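Long-range contact in AP endonuclease, family protein 2 (Mycobacterium smegmatis, PDB 5TNV), which binds magnesium in a xylose isomerase-like TIM barrel and may act as an endonuclease: residues A[45-58]-A[75-89]. Numbering follows the deposited sequence. Where two conformers were deposited one is given.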
ATOM      1  N   HIS A  45      16.161  12.611  28.356  1.00  7.60           N
ATOM      2  CA  HIS A  45      15.411  13.458  27.491  1.00  7.16           C
ATOM      3  C   HIS A  45      16.276  13.946  26.340  1.00  5.92           C
ATOM      4  O   HIS A  45      17.454  14.317  26.540  1.00  6.41           O
ATOM      5  CB  HIS A  45      14.849  14.628  28.275  1.00  7.48           C
ATOM      6  CG  HIS A  45      13.741  15.360  27.626  1.00  7.79           C
ATOM      7  ND1 HIS A  45      13.834  16.062  26.449  1.00  7.50           N
ATOM      8  CD2 HIS A  45      12.427  15.403  28.001  1.00 12.29           C
ATOM      9  CE1 HIS A  45      12.647  16.547  26.178  1.00  8.31           C
ATOM     10  NE2 HIS A  45      11.756  16.168  27.103  1.00 10.65           N
ATOM     11  N   ILE A  46      15.739  13.976  25.131  1.00  5.85           N
ATOM     12  CA  ILE A  46      16.480  14.470  23.958  1.00  5.44           C
ATOM     13  C   ILE A  46      16.962  15.902  24.179  1.00  5.59           C
ATOM     14  O   ILE A  46      17.961  16.309  23.574  1.00  6.01           O
ATOM     15  CB  ILE A  46      15.647  14.294  22.684  1.00  5.66           C
ATOM     16  CG1 ILE A  46      16.509  14.250  21.426  1.00  5.87           C
ATOM     17  CG2 ILE A  46      14.553  15.324  22.568  1.00  6.30           C
ATOM     18  CD1 ILE A  46      17.469  13.103  21.329  1.00  6.62           C
ATOM     19  N   LYS A  47      16.247  16.693  24.997  1.00  6.00           N
ATOM     20  CA  LYS A  47      16.688  18.079  25.214  1.00  7.36           C
ATOM     21  C   LYS A  47      18.078  18.166  25.824  1.00  6.01           C
ATOM     22  O   LYS A  47      18.729  19.196  25.658  1.00  6.96           O
ATOM     23  CB  LYS A  47      15.672  18.790  26.091  1.00  8.70           C
ATOM     24  CG  LYS A  47      15.735  18.522  27.494  1.00 11.23           C
ATOM     25  CD  LYS A  47      14.633  19.285  28.232  1.00 19.95           C
ATOM     26  CE  LYS A  47      14.980  20.768  28.467  1.00 30.16           C
ATOM     27  NZ  LYS A  47      14.064  21.443  29.422  1.00 39.06           N
ATOM     28  N   ASP A  48      18.529  17.136  26.512  1.00  6.24           N
ATOM     29  CA  ASP A  48      19.799  17.107  27.215  1.00  6.45           C
ATOM     30  C   ASP A  48      20.861  16.393  26.430  1.00  6.19           C
ATOM     31  O   ASP A  48      22.022  16.270  26.897  1.00  7.17           O
ATOM     32  CB  ASP A  48      19.617  16.450  28.591  1.00  6.98           C
ATOM     33  CG  ASP A  48      18.633  17.185  29.476  1.00  6.95           C
ATOM     34  OD1 ASP A  48      18.716  18.430  29.524  1.00  8.09           O
ATOM     35  OD2 ASP A  48      17.807  16.525  30.116  1.00  8.69           O
ATOM     36  N   ALA A  49      20.567  15.855  25.246  1.00  6.31           N
ATOM     37  CA  ALA A  49      21.518  14.981  24.545  1.00  6.54           C
ATOM     38  C   ALA A  49      22.641  15.765  23.890  1.00  6.57           C
ATOM     39  O   ALA A  49      22.456  16.908  23.505  1.00  7.22           O
ATOM     40  CB  ALA A  49      20.761  14.171  23.494  1.00  7.29           C
ATOM     41  N   PRO A  50      23.787  15.143  23.693  1.00  7.38           N
ATOM     42  CA  PRO A  50      24.842  15.804  22.916  1.00  7.61           C
ATOM     43  C   PRO A  50      24.337  16.060  21.490  1.00  6.66           C
ATOM     44  O   PRO A  50      23.516  15.335  20.933  1.00  7.37           O
ATOM     45  CB  PRO A  50      25.944  14.780  22.934  1.00 10.17           C
ATOM     46  CG  PRO A  50      25.651  13.802  23.986  1.00 12.11           C
ATOM     47  CD  PRO A  50      24.177  13.810  24.172  1.00  8.87           C
ATOM     48  N   ALA A  51      24.893  17.136  20.906  1.00  8.74           N
ATOM     49  CA  ALA A  51      24.446  17.548  19.577  1.00  9.59           C
ATOM     50  C   ALA A  51      24.644  16.394  18.580  1.00  8.11           C
ATOM     51  O   ALA A  51      23.913  16.266  17.615  1.00  8.47           O
ATOM     52  CB  ALA A  51      25.112  18.840  19.180  1.00 11.34           C
ATOM     53  N   GLY A  52      25.650  15.569  18.764  1.00  8.33           N
ATOM     54  CA  GLY A  52      25.900  14.440  17.878  1.00  8.76           C
ATOM     55  C   GLY A  52      24.774  13.433  17.835  1.00  7.70           C
ATOM     56  O   GLY A  52      24.578  12.740  16.821  1.00  8.88           O
ATOM     57  N   VAL A  53      24.017  13.294  18.911  1.00  7.21           N
ATOM     58  CA  VAL A  53      22.847  12.458  18.952  1.00  7.25           C
ATOM     59  C   VAL A  53      21.763  13.054  18.047  1.00  5.75           C
ATOM     60  O   VAL A  53      21.151  12.342  17.231  1.00  6.33           O
ATOM     61  CB  VAL A  53      22.386  12.288  20.388  1.00  7.89           C
ATOM     62  CG1 VAL A  53      21.041  11.599  20.485  1.00  8.95           C
ATOM     63  CG2 VAL A  53      23.397  11.426  21.158  1.00 10.81           C
ATOM     64  N   TRP A  54      21.495  14.327  18.163  1.00  6.06           N
ATOM     65  CA  TRP A  54      20.570  15.024  17.275  1.00  5.64           C
ATOM     66  C   TRP A  54      21.017  14.829  15.843  1.00  5.57           C
ATOM     67  O   TRP A  54      20.204  14.603  14.946  1.00  6.08           O
ATOM     68  CB  TRP A  54      20.562  16.498  17.602  1.00  6.69           C
ATOM     69  CG  TRP A  54      20.142  16.883  18.997  1.00  5.47           C
ATOM     70  CD1 TRP A  54      19.441  16.165  19.894  1.00  5.41           C
ATOM     71  CD2 TRP A  54      20.429  18.125  19.634  1.00  5.57           C
ATOM     72  NE1 TRP A  54      19.248  16.874  21.045  1.00  5.62           N
ATOM     73  CE2 TRP A  54      19.856  18.088  20.928  1.00  5.74           C
ATOM     74  CE3 TRP A  54      21.133  19.277  19.277  1.00  6.79           C
ATOM     75  CZ2 TRP A  54      19.946  19.147  21.828  1.00  6.51           C
ATOM     76  CZ3 TRP A  54      21.215  20.318  20.167  1.00  7.47           C
ATOM     77  CH2 TRP A  54      20.643  20.258  21.427  1.00  6.87           C
ATOM     78  N   ALA A  55      22.307  14.945  15.593  1.00  6.01           N
ATOM     79  CA  ALA A  55      22.841  14.846  14.236  1.00  6.05           C
ATOM     80  C   ALA A  55      22.511  13.512  13.604  1.00  5.67           C
ATOM     81  O   ALA A  55      22.187  13.446  12.426  1.00  5.85           O
ATOM     82  CB  ALA A  55      24.351  15.048  14.226  1.00  7.05           C
ATOM     83  N   LYS A  56      22.619  12.416  14.341  1.00  6.08           N
ATOM     84  CA  LYS A  56      22.343  11.097  13.775  1.00  6.06           C
ATOM     85  C   LYS A  56      20.863  10.929  13.446  1.00  5.75           C
ATOM     86  O   LYS A  56      20.527  10.202  12.504  1.00  6.80           O
ATOM     87  CB  LYS A  56      22.877  10.017  14.680  1.00  7.85           C
ATOM     88  CG  LYS A  56      24.414   9.903  14.640  1.00 12.73           C
ATOM     89  CD  LYS A  56      24.937   8.482  14.891  1.00 36.75           C
ATOM     90  CE  LYS A  56      26.431   8.449  15.202  1.00 48.33           C
ATOM     91  NZ  LYS A  56      26.750   7.695  16.451  1.00 62.06           N
ATOM     92  N   GLN A  57      19.974  11.554  14.203  1.00  5.29           N
ATOM     93  CA  GLN A  57      18.532  11.516  13.879  1.00  5.55           C
ATOM     94  C   GLN A  57      18.284  12.330  12.616  1.00  4.82           C
ATOM     95  O   GLN A  57      17.627  11.830  11.677  1.00  5.52           O
ATOM     96  CB  GLN A  57      17.719  12.040  15.065  1.00  5.39           C
ATOM     97  CG  GLN A  57      17.811  11.169  16.276  1.00  6.06           C
ATOM     98  CD  GLN A  57      17.105  11.775  17.473  1.00  5.33           C
ATOM     99  OE1 GLN A  57      17.285  12.963  17.781  1.00  5.57           O
ATOM    100  NE2 GLN A  57      16.274  10.969  18.134  1.00  6.46           N
ATOM    101  N   LEU A  58      18.811  13.537  12.556  1.00  4.88           N
ATOM    102  CA  LEU A  58      18.695  14.400  11.384  1.00  5.07           C
ATOM    103  C   LEU A  58      19.257  13.688  10.133  1.00  4.77           C
ATOM    104  O   LEU A  58      18.699  13.776   9.041  1.00  4.89           O
ATOM    105  CB  LEU A  58      19.408  15.688  11.636  1.00  4.82           C
ATOM    106  CG  LEU A  58      18.723  16.642  12.604  1.00  5.23           C
ATOM    107  CD1 LEU A  58      19.713  17.674  13.128  1.00  6.76           C
ATOM    108  CD2 LEU A  58      17.492  17.310  11.949  1.00  6.54           C
ATOM    109  N   TRP A  75      10.012  16.726  19.854  1.00  5.22           N
ATOM    110  CA  TRP A  75      11.377  16.224  19.643  1.00  4.93           C
ATOM    111  C   TRP A  75      12.270  17.169  20.459  1.00  4.87           C
ATOM    112  O   TRP A  75      12.007  17.402  21.664  1.00  6.08           O
ATOM    113  CB  TRP A  75      11.666  16.058  18.156  1.00  5.04           C
ATOM    114  CG  TRP A  75      13.063  15.667  17.797  1.00  4.55           C
ATOM    115  CD1 TRP A  75      13.752  14.575  18.217  1.00  4.84           C
ATOM    116  CD2 TRP A  75      13.948  16.389  16.959  1.00  4.54           C
ATOM    117  NE1 TRP A  75      15.014  14.564  17.690  1.00  5.00           N
ATOM    118  CE2 TRP A  75      15.161  15.677  16.913  1.00  4.70           C
ATOM    119  CE3 TRP A  75      13.871  17.584  16.211  1.00  5.17           C
ATOM    120  CZ2 TRP A  75      16.270  16.115  16.178  1.00  5.03           C
ATOM    121  CZ3 TRP A  75      14.954  18.019  15.497  1.00  5.56           C
ATOM    122  CH2 TRP A  75      16.145  17.282  15.476  1.00  5.83           C
ATOM    123  N   VAL A  76      13.334  17.740  19.911  1.00  4.78           N
ATOM    124  CA  VAL A  76      14.150  18.725  20.625  1.00  5.44           C
ATOM    125  C   VAL A  76      13.293  19.974  20.877  1.00  5.18           C
ATOM    126  O   VAL A  76      12.798  20.555  19.898  1.00  5.59           O
ATOM    127  CB  VAL A  76      15.404  19.067  19.810  1.00  5.50           C
ATOM    128  CG1 VAL A  76      16.175  20.183  20.483  1.00  7.33           C
ATOM    129  CG2 VAL A  76      16.289  17.854  19.557  1.00  6.03           C
ATOM    130  N   PRO A  77      13.111  20.387  22.120  1.00  6.05           N
ATOM    131  CA  PRO A  77      12.203  21.500  22.413  1.00  6.25           C
ATOM    132  C   PRO A  77      12.914  22.816  22.257  1.00  5.62           C
ATOM    133  O   PRO A  77      13.515  23.345  23.240  1.00  6.38           O
ATOM    134  CB  PRO A  77      11.772  21.231  23.829  1.00  7.26           C
ATOM    135  CG  PRO A  77      12.996  20.592  24.456  1.00  7.76           C
ATOM    136  CD  PRO A  77      13.553  19.750  23.360  1.00  6.28           C
ATOM    137  N   LEU A  78      12.849  23.395  21.081  1.00  6.20           N
ATOM    138  CA  LEU A  78      13.602  24.616  20.795  1.00  5.98           C
ATOM    139  C   LEU A  78      13.212  25.769  21.721  1.00  5.80           C
ATOM    140  O   LEU A  78      14.079  26.565  22.078  1.00  7.01           O
ATOM    141  CB  LEU A  78      13.451  25.034  19.328  1.00  6.19           C
ATOM    142  CG  LEU A  78      13.968  24.025  18.309  1.00  6.84           C
ATOM    143  CD1 LEU A  78      13.723  24.535  16.899  1.00  8.15           C
ATOM    144  CD2 LEU A  78      15.438  23.691  18.472  1.00  8.06           C
ATOM    145  N   ALA A  79      11.947  25.868  22.112  1.00  5.83           N
ATOM    146  CA  ALA A  79      11.535  26.947  22.985  1.00  6.54           C
ATOM    147  C   ALA A  79      12.193  26.860  24.364  1.00  7.24           C
ATOM    148  O   ALA A  79      12.260  27.842  25.071  1.00 10.84           O
ATOM    149  CB  ALA A  79      10.010  26.962  23.086  1.00  7.27           C
ATOM    150  N   ALA A  80      12.615  25.674  24.766  1.00  6.53           N
ATOM    151  CA  ALA A  80      13.178  25.412  26.087  1.00  7.20           C
ATOM    152  C   ALA A  80      14.694  25.473  26.123  1.00  7.07           C
ATOM    153  O   ALA A  80      15.256  25.557  27.195  1.00 10.21           O
ATOM    154  CB  ALA A  80      12.728  24.045  26.605  1.00  8.60           C
ATOM    155  N   LEU A  81      15.369  25.380  24.993  1.00  6.93           N
ATOM    156  CA  LEU A  81      16.835  25.389  24.992  1.00  6.70           C
ATOM    157  C   LEU A  81      17.394  26.735  25.322  1.00  7.00           C
ATOM    158  O   LEU A  81      16.844  27.790  24.985  1.00  8.13           O
ATOM    159  CB  LEU A  81      17.368  24.960  23.610  1.00  6.65           C
ATOM    160  CG  LEU A  81      17.146  23.511  23.184  1.00  7.88           C
ATOM    161  CD1 LEU A  81      17.791  23.311  21.813  1.00  7.59           C
ATOM    162  CD2 LEU A  81      17.678  22.508  24.186  1.00 10.24           C
ATOM    163  N   SER A  82      18.580  26.711  25.960  1.00  6.92           N
ATOM    164  CA  SER A  82      19.334  27.916  26.104  1.00  7.29           C
ATOM    165  C   SER A  82      19.755  28.415  24.733  1.00  7.59           C
ATOM    166  O   SER A  82      19.806  27.678  23.746  1.00  7.21           O
ATOM    167  CB  SER A  82      20.594  27.665  26.905  1.00  7.05           C
ATOM    168  OG  SER A  82      21.494  26.815  26.194  1.00  7.43           O
ATOM    169  N   ASP A  83      20.118  29.711  24.688  1.00  8.86           N
ATOM    170  CA  ASP A  83      20.563  30.266  23.403  1.00  9.42           C
ATOM    171  C   ASP A  83      21.814  29.555  22.878  1.00  8.25           C
ATOM    172  O   ASP A  83      21.939  29.357  21.667  1.00  8.65           O
ATOM    173  CB  ASP A  83      20.822  31.759  23.560  1.00 11.39           C
ATOM    174  CG  ASP A  83      19.612  32.559  23.920  1.00 13.02           C
ATOM    175  OD1 ASP A  83      18.459  32.154  23.741  1.00 15.01           O
ATOM    176  OD2 ASP A  83      19.823  33.722  24.371  1.00 17.95           O
ATOM    177  N   SER A  84      22.718  29.172  23.796  1.00  7.27           N
ATOM    178  CA  SER A  84      23.929  28.474  23.352  0.50  6.84           C
ATOM    179  C   SER A  84      23.582  27.091  22.847  1.00  5.98           C
ATOM    180  O   SER A  84      24.168  26.646  21.844  1.00  6.43           O
ATOM    181  CB  SER A  84      24.970  28.449  24.460  0.50  7.41           C
ATOM    182  OG  SER A  84      24.475  27.702  25.557  0.50 10.77           O
ATOM    183  N   ARG A  85      22.627  26.369  23.422  1.00  6.04           N
ATOM    184  CA  ARG A  85      22.192  25.080  22.897  1.00  5.30           C
ATOM    185  C   ARG A  85      21.450  25.233  21.582  1.00  5.09           C
ATOM    186  O   ARG A  85      21.572  24.356  20.723  1.00  5.55           O
ATOM    187  CB  ARG A  85      21.406  24.318  23.966  1.00  5.82           C
ATOM    188  CG  ARG A  85      22.287  23.815  25.085  1.00  6.95           C
ATOM    189  CD  ARG A  85      22.984  22.532  24.714  1.00  7.04           C
ATOM    190  NE  ARG A  85      22.108  21.401  24.871  1.00  6.83           N
ATOM    191  CZ  ARG A  85      22.339  20.161  24.462  1.00  7.11           C
ATOM    192  NH1 ARG A  85      23.384  19.869  23.736  1.00  8.05           N
ATOM    193  NH2 ARG A  85      21.479  19.197  24.781  1.00  7.41           N
ATOM    194  N   ILE A  86      20.714  26.336  21.374  1.00  5.62           N
ATOM    195  CA  ILE A  86      20.127  26.651  20.062  1.00  5.69           C
ATOM    196  C   ILE A  86      21.228  26.710  19.026  1.00  5.25           C
ATOM    197  O   ILE A  86      21.072  26.192  17.915  1.00  5.63           O
ATOM    198  CB  ILE A  86      19.277  27.927  20.091  1.00  6.82           C
ATOM    199  CG1 ILE A  86      17.970  27.684  20.841  1.00  7.65           C
ATOM    200  CG2 ILE A  86      19.061  28.511  18.696  1.00  9.41           C
ATOM    201  CD1 ILE A  86      16.945  26.824  20.151  1.00 11.51           C
ATOM    202  N   GLU A  87      22.355  27.379  19.319  1.00  5.91           N
ATOM    203  CA  GLU A  87      23.418  27.451  18.339  1.00  5.98           C
ATOM    204  C   GLU A  87      24.092  26.097  18.111  1.00  5.72           C
ATOM    205  O   GLU A  87      24.450  25.819  16.962  1.00  6.30           O
ATOM    206  CB  GLU A  87      24.422  28.577  18.695  1.00  7.22           C
ATOM    207  CG  GLU A  87      23.870  29.984  18.644  1.00  8.19           C
ATOM    208  CD  GLU A  87      23.179  30.334  17.320  1.00  9.87           C
ATOM    209  OE1 GLU A  87      23.723  29.891  16.276  1.00 12.27           O
ATOM    210  OE2 GLU A  87      22.114  31.007  17.358  1.00 14.53           O
ATOM    211  N   GLU A  88      24.203  25.234  19.118  1.00  5.78           N
ATOM    212  CA  GLU A  88      24.675  23.887  18.925  1.00  6.11           C
ATOM    213  C   GLU A  88      23.771  23.152  17.919  1.00  5.33           C
ATOM    214  O   GLU A  88      24.226  22.446  17.008  1.00  6.51           O
ATOM    215  CB  GLU A  88      24.740  23.112  20.216  1.00  7.85           C
ATOM    216  CG  GLU A  88      25.728  23.408  21.241  1.00  8.45           C
ATOM    217  CD  GLU A  88      25.848  22.513  22.439  1.00 10.52           C
ATOM    218  OE1 GLU A  88      25.286  21.489  22.380  1.00  9.36           O
ATOM    219  OE2 GLU A  88      26.548  22.929  23.423  1.00 16.75           O
ATOM    220  N   PHE A  89      22.457  23.301  18.133  1.00  5.18           N
ATOM    221  CA  PHE A  89      21.467  22.699  17.254  1.00  5.01           C
ATOM    222  C   PHE A  89      21.571  23.236  15.834  1.00  4.75           C
ATOM    223  O   PHE A  89      21.542  22.475  14.872  1.00  4.82           O
ATOM    224  CB  PHE A  89      20.081  22.982  17.865  1.00  5.22           C
ATOM    225  CG  PHE A  89      18.952  22.439  17.011  1.00  5.14           C
ATOM    226  CD1 PHE A  89      18.489  21.143  17.159  1.00  6.12           C
ATOM    227  CD2 PHE A  89      18.341  23.218  16.069  1.00  6.00           C
ATOM    228  CE1 PHE A  89      17.440  20.672  16.354  1.00  7.25           C
ATOM    229  CE2 PHE A  89      17.344  22.782  15.225  1.00  7.02           C
ATOM    230  CZ  PHE A  89      16.903  21.463  15.366  1.00  7.49           C
TER
HETATM  231  O   HOH W   1      19.840  21.534  26.794  1.00  7.78           O
HETATM  232  O   HOH W   2      26.591  18.825  22.540  1.00 12.77           O
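Arg85 reaches across to the turn before helix 51-63 and grips Ala49 O end-on with two nitrogens, NH2 at 2.8 Å and NH1 at 3.1 Å, both from the same face of the peptide. Arg85 NH2 also donates to Lys47 O (2.9 Å), above its carbonyl plane. Two successive bends curl the side chain so that one guanidinium face lies against the outer rim of the Trp54 ring, the planes 35° apart. That indole is clamped further: Val76 CG2 sits 3.6 Å from the centroid of its five-membered ring, a CH-pi contact, and Phe89 turns its ring edge toward the six-membered ring. Trp75 NE1 donates almost straight (161°) to Gln57 OE1, 2.8 Å away, while Leu58 CD2 packs on Trp75 CH2.

Behind these, Trp54 NE1 bonds Ile46 O, tying the indole back to the 3-10 turn 46-48. Glu88 OE1 holds Arg85 NH1 in a salt bridge, and through one water it reaches Ala51 N; a second water joins Arg85 NE to Lys47 O. Segments 51-58 and 83-89 run at 40°, their axes 10.6 Å apart at closest approach, as successive outer helices of the TIM barrel, separated by strand 68-70, with Phe89 continuing onto Phe133 of helix 116-133.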